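Local coordinates for arginase superfamily protein (Trypanosoma cruzi, PDB 2A0M), which probably hydrolyses the guanidino group of an arginine-derived substrate such as agmatine at a two-manganese site, as in other members of the arginase family, at residues 120-125 against 163-168. Residues are numbered along the deposited sequence; the frame is centred on the assembly and turned at random.
Sequences GGNDQS and GTPFRQ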
loop_
_atom_site.group_PDB
_atom_site.type_symbol
_atom_site.label_atom_id
_atom_site.label_comp_id
_atom_site.label_asym_id
_atom_site.label_seq_id
_atom_site.Cartn_x
_atom_site.Cartn_y
_atom_site.Cartn_z
ATOM N N GLY A 120 2.209 -5.940 8.161
ATOM C CA GLY A 120 0.902 -5.744 8.772
ATOM C C GLY A 120 -0.244 -6.152 7.861
ATOM O O GLY A 120 -0.141 -6.173 6.623
ATOM N N GLY A 121 -1.363 -6.458 8.498
ATOM C CA GLY A 121 -2.578 -6.754 7.800
ATOM C C GLY A 121 -3.223 -5.588 7.056
ATOM O O GLY A 121 -3.045 -4.395 7.365
ATOM N N ASN A 122 -4.016 -5.974 6.078
ATOM C CA ASN A 122 -4.714 -5.045 5.204
ATOM C C ASN A 122 -5.752 -4.193 5.927
ATOM O O ASN A 122 -6.196 -3.174 5.390
ATOM C CB ASN A 122 -5.338 -5.833 4.062
ATOM C CG ASN A 122 -5.764 -4.976 2.912
ATOM O OD1 ASN A 122 -5.028 -4.089 2.472
ATOM N ND2 ASN A 122 -6.988 -5.207 2.424
ATOM N N ASP A 123 -6.094 -4.552 7.175
ATOM C CA ASP A 123 -6.944 -3.687 7.999
ATOM C C ASP A 123 -6.368 -2.279 8.240
ATOM O O ASP A 123 -7.106 -1.369 8.549
ATOM C CB ASP A 123 -7.276 -4.349 9.352
ATOM C CG ASP A 123 -6.034 -4.906 10.057
ATOM O OD1 ASP A 123 -5.528 -5.959 9.575
ATOM O OD2 ASP A 123 -5.568 -4.294 11.045
ATOM N N GLN A 124 -5.056 -2.105 8.082
ATOM C CA GLN A 124 -4.428 -0.796 8.231
ATOM C C GLN A 124 -4.991 0.227 7.229
ATOM O O GLN A 124 -4.924 1.432 7.467
ATOM C CB GLN A 124 -2.894 -0.897 8.071
ATOM C CG GLN A 124 -2.391 -1.233 6.661
ATOM C CD GLN A 124 -0.890 -1.432 6.558
ATOM O OE1 GLN A 124 -0.162 -1.516 7.563
ATOM N NE2 GLN A 124 -0.417 -1.549 5.337
ATOM N N SER A 125 -5.537 -0.253 6.112
ATOM C CA SER A 125 -5.939 0.629 5.029
ATOM C C SER A 125 -7.164 1.496 5.402
ATOM O O SER A 125 -7.352 2.562 4.827
ATOM C CB SER A 125 -6.159 -0.184 3.749
ATOM O OG SER A 125 -4.949 -0.849 3.382
ATOM N N GLY A 163 -10.231 -8.062 5.530
ATOM C CA GLY A 163 -11.157 -8.029 4.387
ATOM C C GLY A 163 -12.251 -6.959 4.383
ATOM O O GLY A 163 -13.016 -6.885 3.434
ATOM N N THR A 164 -12.308 -6.119 5.410
ATOM C CA THR A 164 -13.332 -5.054 5.493
ATOM C C THR A 164 -12.904 -3.596 5.181
ATOM O O THR A 164 -13.766 -2.699 5.136
ATOM C CB THR A 164 -13.955 -5.038 6.910
ATOM O OG1 THR A 164 -12.972 -4.615 7.865
ATOM C CG2 THR A 164 -14.403 -6.430 7.321
ATOM N N PRO A 165 -11.595 -3.321 4.960
ATOM C CA PRO A 165 -11.237 -1.889 5.023
ATOM C C PRO A 165 -11.884 -0.951 3.995
ATOM O O PRO A 165 -12.061 0.235 4.290
ATOM C CB PRO A 165 -9.702 -1.900 4.837
ATOM C CG PRO A 165 -9.424 -3.189 4.096
ATOM C CD PRO A 165 -10.411 -4.163 4.694
ATOM N N PHE A 166 -12.204 -1.445 2.802
ATOM C CA PHE A 166 -12.765 -0.579 1.755
ATOM C C PHE A 166 -14.303 -0.570 1.793
ATOM O O PHE A 166 -14.928 0.291 1.175
ATOM C CB PHE A 166 -12.163 -0.932 0.374
ATOM C CG PHE A 166 -10.656 -0.775 0.353
ATOM C CD1 PHE A 166 -10.087 0.480 0.253
ATOM C CD2 PHE A 166 -9.819 -1.853 0.553
ATOM C CE1 PHE A 166 -8.703 0.663 0.297
ATOM C CE2 PHE A 166 -8.419 -1.674 0.595
ATOM C CZ PHE A 166 -7.881 -0.404 0.450
ATOM N N ARG A 167 -14.908 -1.492 2.543
ATOM C CA ARG A 167 -16.335 -1.350 2.879
ATOM C C ARG A 167 -16.478 -0.146 3.819
ATOM O O ARG A 167 -17.334 0.704 3.623
ATOM C CB ARG A 167 -16.894 -2.603 3.560
ATOM C CG ARG A 167 -18.418 -2.540 3.796
ATOM C CD ARG A 167 -19.025 -3.892 4.214
ATOM N NE ARG A 167 -20.460 -3.961 3.877
ATOM C CZ ARG A 167 -21.032 -4.814 3.020
ATOM N NH1 ARG A 167 -20.323 -5.742 2.367
ATOM N NH2 ARG A 167 -22.353 -4.751 2.822
ATOM N N GLN A 168 -15.607 -0.095 4.826
ATOM C CA GLN A 168 -15.568 1.036 5.754
ATOM C C GLN A 168 -15.405 2.365 5.010
ATOM O O GLN A 168 -16.121 3.320 5.307
ATOM C CB GLN A 168 -14.453 0.870 6.788
ATOM C CG GLN A 168 -14.608 -0.363 7.682
ATOM C CD GLN A 168 -13.391 -0.621 8.539
ATOM O OE1 GLN A 168 -12.645 -1.602 8.322
ATOM N NE2 GLN A 168 -13.179 0.244 9.527
#
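Asn122 meets Pro165 just beyond the C-terminal end of strand 114-119, and the pair illustrates how a metal-binding residue can pack on one side against non-polar side chains. The Asn122 side chain lies at about a right angle to the proline, with Asn122 ND2 3.6 Å from Pro165 CG. Asn122 CG is turned anti to the backbone N (chi1 -165°), which carries the amide to the proline ring and on to the rim of Phe166, where Asn122 ND2 sits near the ring plane, 4.2 Å from Phe166 CE2. The backbone joins in as well: Asn122 O is 3.5 Å from Pro165 CG while it accepts the bond from Ser125 N that closes the short 3-10 turn. Both ends of the amide are held, OD1 by Ser280 OG and ND2 by Ser162 O, immediately before 163-168. Asn122 has been seen as a ligand of one manganese in this protein, and here, without metal, its side chain lies close to those of Asp150 and Asp236, two further ligands. Asp123 and Gln124 continue the turn; their side chains touch Phe37 of strand 32-37, and Asp123 OD2 is hydrogen-bonded to His98 NE2. Ser125 CB lies 3.7 Å from Phe166 CZ, oblique to the ring, and 4.1 Å from Pro165 CB, whereas Ser125 OG is engaged by Asp278 and Ser234. The chemistry thus divides the work: van der Waals packing against the first turn of helix 165-170 backs the loop, while two hydrogen bonds fix the rotation of the Asn122 amide, consistent with a metal ligand oriented by protein bonds even in this metal-free model.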